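Local atomic coordinates of integral membrane indolylacetylinositol arabinosyltransferase EmbC (Mycolicibacterium smegmatis, PDB entry 7BVE), a protein that probably transfers arabinose units in building the arabinan of the mycobacterial cell wall, as a membrane-embedded glycosyltransferase that binds ethambutol. Residues Val876-Trp880 against Pro891-Phe897. Sequence-based numbering, arbitrary orientation.
Sequences VEVQW and PGGSITF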
ATOM      1  N   VAL A 876      24.320 -32.679  -0.721  1.00 45.50           N
ATOM      2  CA  VAL A 876      25.767 -32.823  -0.840  1.00 45.50           C
ATOM      3  C   VAL A 876      26.350 -32.970   0.555  1.00 45.50           C
ATOM      4  O   VAL A 876      26.024 -32.190   1.456  1.00 45.50           O
ATOM      5  CB  VAL A 876      26.383 -31.615  -1.568  1.00 45.50           C
ATOM      6  CG1 VAL A 876      27.864 -31.832  -1.804  1.00 45.50           C
ATOM      7  CG2 VAL A 876      25.655 -31.341  -2.862  1.00 45.50           C
ATOM      8  N   GLU A 877      27.198 -33.980   0.749  1.00 45.56           N
ATOM      9  CA  GLU A 877      27.775 -34.249   2.058  1.00 45.56           C
ATOM     10  C   GLU A 877      29.260 -34.538   1.916  1.00 45.56           C
ATOM     11  O   GLU A 877      29.774 -34.732   0.816  1.00 45.56           O
ATOM     12  CB  GLU A 877      27.090 -35.430   2.751  1.00 45.56           C
ATOM     13  CG  GLU A 877      25.633 -35.194   3.090  1.00 45.56           C
ATOM     14  CD  GLU A 877      25.006 -36.371   3.786  1.00 45.56           C
ATOM     15  OE1 GLU A 877      25.701 -37.394   3.956  1.00 45.56           O
ATOM     16  OE2 GLU A 877      23.815 -36.280   4.149  1.00 45.56           O
ATOM     17  N   VAL A 878      29.947 -34.561   3.053  1.00 42.23           N
ATOM     18  CA  VAL A 878      31.358 -34.916   3.132  1.00 42.23           C
ATOM     19  C   VAL A 878      31.434 -36.231   3.889  1.00 42.23           C
ATOM     20  O   VAL A 878      30.632 -36.469   4.794  1.00 42.23           O
ATOM     21  CB  VAL A 878      32.182 -33.809   3.833  1.00 42.23           C
ATOM     22  CG1 VAL A 878      33.672 -34.126   3.870  1.00 42.23           C
ATOM     23  CG2 VAL A 878      31.976 -32.500   3.149  1.00 42.23           C
ATOM     24  N   GLN A 879      32.361 -37.100   3.507  1.00 50.78           N
ATOM     25  CA  GLN A 879      32.504 -38.400   4.147  1.00 50.78           C
ATOM     26  C   GLN A 879      33.965 -38.561   4.554  1.00 50.78           C
ATOM     27  O   GLN A 879      34.799 -38.935   3.728  1.00 50.78           O
ATOM     28  CB  GLN A 879      32.047 -39.489   3.188  1.00 50.78           C
ATOM     29  CG  GLN A 879      31.767 -40.845   3.785  1.00 50.78           C
ATOM     30  CD  GLN A 879      31.218 -41.781   2.737  1.00 50.78           C
ATOM     31  OE1 GLN A 879      31.211 -41.460   1.554  1.00 50.78           O
ATOM     32  NE2 GLN A 879      30.712 -42.927   3.167  1.00 50.78           N
ATOM     33  N   TRP A 880      34.284 -38.282   5.818  1.00 46.29           N
ATOM     34  CA  TRP A 880      35.677 -38.330   6.234  1.00 46.29           C
ATOM     35  C   TRP A 880      36.032 -39.694   6.806  1.00 46.29           C
ATOM     36  O   TRP A 880      35.178 -40.431   7.290  1.00 46.29           O
ATOM     37  CB  TRP A 880      35.991 -37.262   7.281  1.00 46.29           C
ATOM     38  CG  TRP A 880      35.333 -37.451   8.613  1.00 46.29           C
ATOM     39  CD1 TRP A 880      35.794 -38.185   9.674  1.00 46.29           C
ATOM     40  CD2 TRP A 880      34.111 -36.860   9.044  1.00 46.29           C
ATOM     41  NE1 TRP A 880      34.915 -38.103  10.723  1.00 46.29           N
ATOM     42  CE2 TRP A 880      33.871 -37.294  10.361  1.00 46.29           C
ATOM     43  CE3 TRP A 880      33.187 -36.013   8.438  1.00 46.29           C
ATOM     44  CZ2 TRP A 880      32.745 -36.900  11.083  1.00 46.29           C
ATOM     45  CZ3 TRP A 880      32.080 -35.625   9.148  1.00 46.29           C
ATOM     46  CH2 TRP A 880      31.861 -36.067  10.458  1.00 46.29           C
ATOM     47  N   PRO A 891      32.087 -45.606   6.003  1.00 60.90           N
ATOM     48  CA  PRO A 891      31.794 -44.164   6.075  1.00 60.90           C
ATOM     49  C   PRO A 891      32.659 -43.369   7.040  1.00 60.90           C
ATOM     50  O   PRO A 891      33.402 -42.494   6.596  1.00 60.90           O
ATOM     51  CB  PRO A 891      30.321 -44.127   6.504  1.00 60.90           C
ATOM     52  CG  PRO A 891      29.763 -45.388   5.987  1.00 60.90           C
ATOM     53  CD  PRO A 891      30.851 -46.405   6.146  1.00 60.90           C
ATOM     54  N   GLY A 892      32.609 -43.665   8.335  1.00 51.79           N
ATOM     55  CA  GLY A 892      33.413 -42.947   9.301  1.00 51.79           C
ATOM     56  C   GLY A 892      32.899 -41.591   9.731  1.00 51.79           C
ATOM     57  O   GLY A 892      33.358 -41.080  10.759  1.00 51.79           O
ATOM     58  N   GLY A 893      31.980 -40.979   8.993  1.00 47.79           N
ATOM     59  CA  GLY A 893      31.420 -39.710   9.414  1.00 47.79           C
ATOM     60  C   GLY A 893      30.768 -38.980   8.263  1.00 47.79           C
ATOM     61  O   GLY A 893      30.997 -39.280   7.090  1.00 47.79           O
ATOM     62  N   SER A 894      29.943 -37.997   8.626  1.00 46.65           N
ATOM     63  CA  SER A 894      29.196 -37.225   7.640  1.00 46.65           C
ATOM     64  C   SER A 894      28.827 -35.856   8.198  1.00 46.65           C
ATOM     65  O   SER A 894      28.187 -35.767   9.249  1.00 46.65           O
ATOM     66  CB  SER A 894      27.932 -37.978   7.216  1.00 46.65           C
ATOM     67  OG  SER A 894      27.179 -37.224   6.284  1.00 46.65           O
ATOM     68  N   ILE A 895      29.227 -34.796   7.490  1.00 39.85           N
ATOM     69  CA  ILE A 895      28.732 -33.446   7.734  1.00 39.85           C
ATOM     70  C   ILE A 895      28.109 -32.910   6.457  1.00 39.85           C
ATOM     71  O   ILE A 895      28.352 -33.420   5.360  1.00 39.85           O
ATOM     72  CB  ILE A 895      29.821 -32.464   8.220  1.00 39.85           C
ATOM     73  CG1 ILE A 895      31.034 -32.501   7.285  1.00 39.85           C
ATOM     74  CG2 ILE A 895      30.144 -32.689   9.687  1.00 39.85           C
ATOM     75  CD1 ILE A 895      32.035 -31.397   7.523  1.00 39.85           C
ATOM     76  N   THR A 896      27.320 -31.858   6.605  1.00 38.61           N
ATOM     77  CA  THR A 896      26.563 -31.287   5.507  1.00 38.61           C
ATOM     78  C   THR A 896      26.988 -29.840   5.290  1.00 38.61           C
ATOM     79  O   THR A 896      27.210 -29.092   6.246  1.00 38.61           O
ATOM     80  CB  THR A 896      25.066 -31.365   5.809  1.00 38.61           C
ATOM     81  OG1 THR A 896      24.731 -32.706   6.177  1.00 38.61           O
ATOM     82  CG2 THR A 896      24.246 -30.996   4.592  1.00 38.61           C
ATOM     83  N   PHE A 897      27.121 -29.448   4.027  1.00 26.12           N
ATOM     84  CA  PHE A 897      27.411 -28.064   3.706  1.00 26.12           C
ATOM     85  C   PHE A 897      26.198 -27.180   3.947  1.00 26.12           C
ATOM     86  O   PHE A 897      25.050 -27.619   3.841  1.00 26.12           O
ATOM     87  CB  PHE A 897      27.848 -27.911   2.257  1.00 26.12           C
ATOM     88  CG  PHE A 897      29.196 -28.452   1.979  1.00 26.12           C
ATOM     89  CD1 PHE A 897      30.313 -27.806   2.458  1.00 26.12           C
ATOM     90  CD2 PHE A 897      29.359 -29.568   1.196  1.00 26.12           C
ATOM     91  CE1 PHE A 897      31.566 -28.281   2.200  1.00 26.12           C
ATOM     92  CE2 PHE A 897      30.613 -30.042   0.924  1.00 26.12           C
ATOM     93  CZ  PHE A 897      31.721 -29.392   1.431  1.00 26.12           C
TER
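With chi1 at 67°, Trp-880 CG sits between the backbone N and the carbonyl carbon, and this turns one face of the indole over the chain at Gly-893. Gly-893 CA stands 3.6 Å from the centroid of the six-membered ring, 16° off the ring normal, a CH-pi contact in which a backbone CH meets the ring face. Ile-895 CG2 touches Trp-880 CZ3 at 3.6 Å. Ser-894 turns its OG to the far side from its own N, where it donates to Glu-877 OE1 over 2.8 Å, meeting the carboxylate from well above its plane. Between these side chains the backbones run antiparallel: Val-878 N gives a nearly straight bond to Ile-895 O (3.0 Å, 166°), whereas the return bond from Ile-895 N to Val-878 O is weak. These are neighbouring strands of an antiparallel sheet in the EmbC C-terminal domain, joined through a connection that carries helix 883-887; strand 922-928 pairs with the other edge of 877-878. Val-878 CG2 packs 3.6 Å from Phe-897 CZ, and Val-876 CG1 reaches the edge of the same phenyl ring. Gln-879 lays its NE2 beside Pro-891, 3.6 Å from Pro-891 CB, while its OE1 accepts a hydrogen bond from Arg-924.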